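Local coordinates for heterokaryon incompatibility protein s (Podospora anserina, PDB 2WVQ) that forms the prion behind the [het-s] trait and governs heterokaryon incompatibility in this fungus, its helical N-terminal globular domain being the part described here, at residues A[25-30]-A[52-57]; A[58-63]-A[178-184]. The protein carries 2 engineered substitutions. All blocks are in the same frame, centred on the assembly; numbering follows the deposited sequence.

Contact 1. Residues A[25-30]-A[52-57]. Engineered in segment 25-30: Ala-27 (natural residue Asp).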
loop_
_atom_site.group_PDB
_atom_site.type_symbol
_atom_site.label_atom_id
_atom_site.label_comp_id
_atom_site.label_asym_id
_atom_site.label_seq_id
_atom_site.Cartn_x
_atom_site.Cartn_y
_atom_site.Cartn_z
ATOM N N CYS A 25 -1.067 -14.873 5.731
ATOM C CA CYS A 25 -0.544 -14.225 4.535
ATOM C C CYS A 25 -0.626 -15.148 3.316
ATOM O O CYS A 25 -1.151 -14.767 2.243
ATOM C CB CYS A 25 0.924 -13.730 4.727
ATOM S SG CYS A 25 1.197 -12.307 5.834
ATOM N N VAL A 26 -0.095 -16.357 3.469
ATOM C CA VAL A 26 -0.119 -17.347 2.353
ATOM C C VAL A 26 -1.585 -17.633 1.978
ATOM O O VAL A 26 -1.955 -17.600 0.805
ATOM C CB VAL A 26 0.654 -18.659 2.704
ATOM C CG1 VAL A 26 0.510 -19.747 1.512
ATOM C CG2 VAL A 26 2.128 -18.337 3.002
ATOM N N ALA A 27 -2.435 -17.825 2.983
ATOM C CA ALA A 27 -3.860 -18.076 2.724
ATOM C C ALA A 27 -4.609 -16.912 2.040
ATOM O O ALA A 27 -5.618 -17.170 1.354
ATOM C CB ALA A 27 -4.579 -18.539 3.977
ATOM N N CYS A 28 -4.112 -15.675 2.181
ATOM C CA CYS A 28 -4.690 -14.462 1.512
ATOM C C CYS A 28 -4.771 -14.600 0.017
ATOM O O CYS A 28 -5.757 -14.194 -0.568
ATOM C CB CYS A 28 -3.910 -13.187 1.810
ATOM S SG CYS A 28 -4.247 -12.383 3.426
ATOM N N PHE A 29 -3.712 -15.135 -0.583
ATOM C CA PHE A 29 -3.658 -15.458 -2.006
ATOM C C PHE A 29 -4.796 -16.354 -2.566
ATOM O O PHE A 29 -5.131 -16.247 -3.735
ATOM C CB PHE A 29 -2.295 -16.082 -2.380
ATOM C CG PHE A 29 -1.113 -15.095 -2.401
ATOM C CD1 PHE A 29 -0.264 -14.936 -1.263
ATOM C CD2 PHE A 29 -0.814 -14.398 -3.552
ATOM C CE1 PHE A 29 0.823 -14.049 -1.278
ATOM C CE2 PHE A 29 0.307 -13.520 -3.594
ATOM C CZ PHE A 29 1.127 -13.347 -2.435
ATOM N N GLU A 30 -5.377 -17.207 -1.738
ATOM C CA GLU A 30 -6.404 -18.143 -2.181
ATOM C C GLU A 30 -7.757 -17.481 -2.461
ATOM O O GLU A 30 -8.539 -17.973 -3.255
ATOM C CB GLU A 30 -6.555 -19.254 -1.144
ATOM C CG GLU A 30 -5.430 -20.274 -1.264
ATOM C CD GLU A 30 -5.101 -21.004 0.018
ATOM O OE1 GLU A 30 -3.947 -21.468 0.122
ATOM O OE2 GLU A 30 -5.981 -21.139 0.899
ATOM N N ALA A 52 4.526 -15.379 -6.478
ATOM C CA ALA A 52 4.730 -14.585 -5.250
ATOM C C ALA A 52 4.320 -15.389 -4.018
ATOM O O ALA A 52 4.999 -15.338 -2.954
ATOM C CB ALA A 52 3.967 -13.247 -5.298
ATOM N N LYS A 53 3.215 -16.121 -4.147
ATOM C CA LYS A 53 2.751 -17.005 -3.079
ATOM C C LYS A 53 3.765 -18.146 -2.857
ATOM O O LYS A 53 4.040 -18.518 -1.725
ATOM C CB LYS A 53 1.370 -17.563 -3.404
ATOM C CG LYS A 53 0.792 -18.489 -2.353
ATOM C CD LYS A 53 -0.454 -19.249 -2.879
ATOM C CE LYS A 53 -1.389 -19.553 -1.697
ATOM N NZ LYS A 53 -2.479 -20.472 -2.068
ATOM N N ALA A 54 4.315 -18.689 -3.941
ATOM C CA ALA A 54 5.302 -19.799 -3.829
ATOM C C ALA A 54 6.580 -19.308 -3.138
ATOM O O ALA A 54 7.217 -20.033 -2.363
ATOM C CB ALA A 54 5.643 -20.378 -5.235
ATOM N N ARG A 55 6.951 -18.067 -3.419
ATOM C CA ARG A 55 8.195 -17.539 -2.903
ATOM C C ARG A 55 8.096 -17.184 -1.414
ATOM O O ARG A 55 9.070 -17.403 -0.632
ATOM C CB ARG A 55 8.674 -16.369 -3.732
ATOM C CG ARG A 55 10.111 -16.001 -3.401
ATOM C CD ARG A 55 10.393 -14.589 -3.736
ATOM N NE ARG A 55 11.578 -14.063 -3.071
ATOM C CZ ARG A 55 11.909 -12.776 -3.085
ATOM N NH1 ARG A 55 11.137 -11.893 -3.732
ATOM N NH2 ARG A 55 12.989 -12.362 -2.446
ATOM N N LEU A 56 6.926 -16.663 -1.028
ATOM C CA LEU A 56 6.587 -16.392 0.368
ATOM C C LEU A 56 6.557 -17.732 1.145
ATOM O O LEU A 56 7.185 -17.879 2.222
ATOM C CB LEU A 56 5.223 -15.658 0.482
ATOM C CG LEU A 56 4.625 -15.347 1.881
ATOM C CD1 LEU A 56 5.487 -14.449 2.710
ATOM C CD2 LEU A 56 3.170 -14.777 1.853
ATOM N N SER A 57 5.864 -18.715 0.601
ATOM C CA SER A 57 5.879 -19.993 1.291
ATOM C C SER A 57 7.277 -20.671 1.363
ATOM O O SER A 57 7.556 -21.315 2.362
ATOM C CB SER A 57 4.782 -20.925 0.813
ATOM O OG SER A 57 5.196 -21.726 -0.245
HETATM O O HOH W 1 -3.725 -19.171 -4.421
#
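The ammonium group of Lys-53 is gripped by two partners: NZ donates a hydrogen bond to a water, whose oxygen lies 3.0 Å from NZ, and, in the conformer of Glu-30 given here, a salt-bridge hydrogen bond to OE1 of Glu-30, 2.8 Å away, through the anti lone pair. Glu-30 adopts a second conformer as well, so this grip is conditional. The water in turn bonds weakly to the carbonyl of Phe-29. Lysine suits this place because its long chain can be greasy in the middle and charged at the end. With CG anti to the backbone N (chi1 -180°) and every later torsion extended, the chain runs alongside Phe-29 in the opposite direction. Its CB lies over one face of the phenyl ring, 3.7 Å from the centroid and 15° off the normal, a CH-pi contact, while CE passes 3.7 Å from CG1 of Val-26. At the edge of the same ring sits CD2 of Leu-56, 4.0 Å from Phe-29 CE1; this methyl also meets CB of Cys-25 at 3.8 Å and CG2 of Val-26. Ala-52, small enough to admit the ring close to its helix, touches CZ with CB. Phe-95 packs edge-to-face on Phe-29, and Val-167 joins it from helix 157-176. The whole is helix-helix packing near the centre of the mainly helical HeLo domain, a hydrophobic core with a salt bridge at its margin.

Contact 2. Residues A[58-63]-A[178-184]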
loop_
_atom_site.group_PDB
_atom_site.type_symbol
_atom_site.label_atom_id
_atom_site.label_comp_id
_atom_site.label_asym_id
_atom_site.label_seq_id
_atom_site.Cartn_x
_atom_site.Cartn_y
_atom_site.Cartn_z
ATOM N N ARG A 58 8.117 -20.524 0.330
ATOM C CA ARG A 58 9.486 -20.999 0.362
ATOM C C ARG A 58 10.232 -20.476 1.566
ATOM O O ARG A 58 10.976 -21.232 2.181
ATOM C CB ARG A 58 10.278 -20.736 -0.921
ATOM C CG ARG A 58 11.596 -21.614 -1.090
ATOM C CD ARG A 58 12.375 -21.190 -2.332
ATOM N NE ARG A 58 11.483 -21.206 -3.500
ATOM C CZ ARG A 58 11.216 -20.185 -4.326
ATOM N NH1 ARG A 58 11.793 -19.009 -4.175
ATOM N NH2 ARG A 58 10.370 -20.369 -5.339
ATOM N N TRP A 59 10.034 -19.192 1.888
ATOM C CA TRP A 59 10.621 -18.581 3.055
ATOM C C TRP A 59 10.231 -19.259 4.358
ATOM O O TRP A 59 11.100 -19.491 5.220
ATOM C CB TRP A 59 10.308 -17.079 3.150
ATOM C CG TRP A 59 10.920 -16.485 4.376
ATOM C CD1 TRP A 59 12.185 -16.021 4.505
ATOM C CD2 TRP A 59 10.291 -16.309 5.648
ATOM N NE1 TRP A 59 12.399 -15.580 5.787
ATOM C CE2 TRP A 59 11.248 -15.742 6.506
ATOM C CE3 TRP A 59 9.003 -16.579 6.143
ATOM C CZ2 TRP A 59 10.966 -15.409 7.835
ATOM C CZ3 TRP A 59 8.717 -16.238 7.465
ATOM C CH2 TRP A 59 9.702 -15.673 8.302
ATOM N N GLY A 60 8.941 -19.526 4.536
ATOM C CA GLY A 60 8.493 -20.204 5.752
ATOM C C GLY A 60 9.120 -21.576 5.886
ATOM O O GLY A 60 9.460 -22.008 7.007
ATOM N N GLU A 61 9.299 -22.262 4.753
ATOM C CA GLU A 61 9.952 -23.583 4.759
ATOM C C GLU A 61 11.436 -23.488 5.100
ATOM O O GLU A 61 11.966 -24.350 5.841
ATOM C CB GLU A 61 9.776 -24.271 3.385
ATOM C CG GLU A 61 10.313 -25.708 3.270
ATOM C CD GLU A 61 9.475 -26.741 4.016
ATOM O OE1 GLU A 61 8.443 -26.381 4.615
ATOM O OE2 GLU A 61 9.843 -27.936 3.995
ATOM N N ALA A 62 12.104 -22.468 4.545
ATOM C CA ALA A 62 13.540 -22.251 4.715
ATOM C C ALA A 62 13.921 -21.996 6.184
ATOM O O ALA A 62 14.950 -22.474 6.703
ATOM C CB ALA A 62 13.974 -21.078 3.875
ATOM N N VAL A 63 13.068 -21.199 6.817
ATOM C CA VAL A 63 13.170 -20.794 8.207
ATOM C C VAL A 63 12.545 -21.808 9.205
ATOM O O VAL A 63 12.656 -21.631 10.409
ATOM C CB VAL A 63 12.495 -19.390 8.213
ATOM C CG1 VAL A 63 11.095 -19.361 8.869
ATOM C CG2 VAL A 63 13.453 -18.311 8.500
ATOM N N PHE A 178 17.378 -13.487 7.799
ATOM C CA PHE A 178 17.676 -14.876 8.169
ATOM C C PHE A 178 18.738 -15.502 7.251
ATOM O O PHE A 178 18.799 -15.166 6.062
ATOM C CB PHE A 178 16.375 -15.703 8.222
ATOM C CG PHE A 178 15.405 -15.224 9.270
ATOM C CD1 PHE A 178 14.506 -14.181 9.004
ATOM C CD2 PHE A 178 15.396 -15.794 10.540
ATOM C CE1 PHE A 178 13.633 -13.737 10.004
ATOM C CE2 PHE A 178 14.520 -15.362 11.514
ATOM C CZ PHE A 178 13.644 -14.319 11.244
ATOM N N PRO A 179 19.598 -16.396 7.802
ATOM C CA PRO A 179 20.722 -16.959 7.031
ATOM C C PRO A 179 20.329 -18.074 6.036
ATOM O O PRO A 179 20.873 -19.183 6.110
ATOM C CB PRO A 179 21.622 -17.529 8.143
ATOM C CG PRO A 179 20.658 -18.007 9.155
ATOM C CD PRO A 179 19.587 -16.925 9.183
ATOM N N ILE A 180 19.413 -17.791 5.103
ATOM C CA ILE A 180 18.818 -18.864 4.295
ATOM C C ILE A 180 19.084 -18.816 2.774
ATOM O O ILE A 180 18.326 -19.394 1.989
ATOM C CB ILE A 180 17.282 -19.006 4.561
ATOM C CG1 ILE A 180 16.550 -17.695 4.218
ATOM C CG2 ILE A 180 17.033 -19.469 5.993
ATOM C CD1 ILE A 180 15.050 -17.781 4.228
ATOM N N GLU A 181 20.168 -18.166 2.356
ATOM C CA GLU A 181 20.392 -18.002 0.917
ATOM C C GLU A 181 20.495 -19.353 0.184
ATOM O O GLU A 181 19.696 -19.628 -0.728
ATOM C CB GLU A 181 21.596 -17.107 0.620
ATOM C CG GLU A 181 21.365 -16.232 -0.600
ATOM C CD GLU A 181 22.612 -16.000 -1.429
ATOM O OE1 GLU A 181 23.571 -15.374 -0.912
ATOM O OE2 GLU A 181 22.619 -16.425 -2.611
ATOM N N ALA A 182 21.454 -20.187 0.605
ATOM C CA ALA A 182 21.711 -21.499 -0.011
ATOM C C ALA A 182 20.513 -22.468 0.096
ATOM O O ALA A 182 20.245 -23.247 -0.817
ATOM C CB ALA A 182 22.987 -22.159 0.602
ATOM N N VAL A 183 19.837 -22.418 1.246
ATOM C CA VAL A 183 18.602 -23.186 1.520
ATOM C C VAL A 183 17.465 -22.853 0.527
ATOM O O VAL A 183 16.800 -23.757 -0.004
ATOM C CB VAL A 183 18.132 -22.978 3.005
ATOM C CG1 VAL A 183 16.738 -23.520 3.223
ATOM C CG2 VAL A 183 19.118 -23.632 4.000
ATOM N N CYS A 184 17.246 -21.565 0.264
ATOM C CA CYS A 184 16.187 -21.173 -0.687
ATOM C C CYS A 184 16.475 -21.631 -2.124
ATOM O O CYS A 184 15.566 -22.041 -2.855
ATOM C CB CYS A 184 15.904 -19.670 -0.638
ATOM S SG CYS A 184 15.087 -19.153 0.875
#
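Ala-62 meets three side chains at once where the C-terminal part of helix 42-62 packs on the start of helix 181-191 and the chain leading into it, a contact of the HeLo fold. Its CB is 3.5 Å from CD1 of Ile-180, tighter than usual for two carbons, and 3.7 Å from both Val-183 CG1 and Cys-184 SG; alanine's single methyl lets the backbones come close, CA of Ala-62 lying 6.1 Å from CA of Val-183. Ile-180, the N-cap residue of helix 181-191, turns CG1 between its backbone N and carbonyl carbon (chi1 60°), and its extended end then carries CD1 to Trp-59 as well as to Ala-62. Beside it Phe-178 offers a face to the edge of Trp-59 in an offset edge-to-face pair, centroids 5.7 Å apart and planes at 71°. Over a face of the Phe-178 ring stands the CG2 methyl of Val-63, 4.1 Å from the centroid. Broad, flat aromatics suit this seam because they bridge a helix and the irregular chain ahead of the next one. Arg-58 lays CD near the carbonyl O of Cys-184. Further out, Phe-22 packs on the indole, and Trp-59 NE1 bonds weakly to the carbonyl of Leu-174, while Arg-58 NH2 forms salt bridges with Asp-212 OD2 and Glu-191 OE1.

Contacts 1 and 2 share helix 42-62 and lie in series along it: residues 52-57 serve the first, and 58-63, directly following, serve the second. Their centres are 15 Å apart. Contact 1 is local in sequence, bringing back helix 18-28 and the residues just after it across a gap of 21 residues, and its centre is about 3 Å from the centre of the chain. The centre of contact 2 lies about 15 Å from that point, and the contact spans 114 intervening residues to reach the start of helix 181-191. One long helix thus ties the N-terminal helix to a late one within the globular domain, and neither contact touches the other chain of the homodimer.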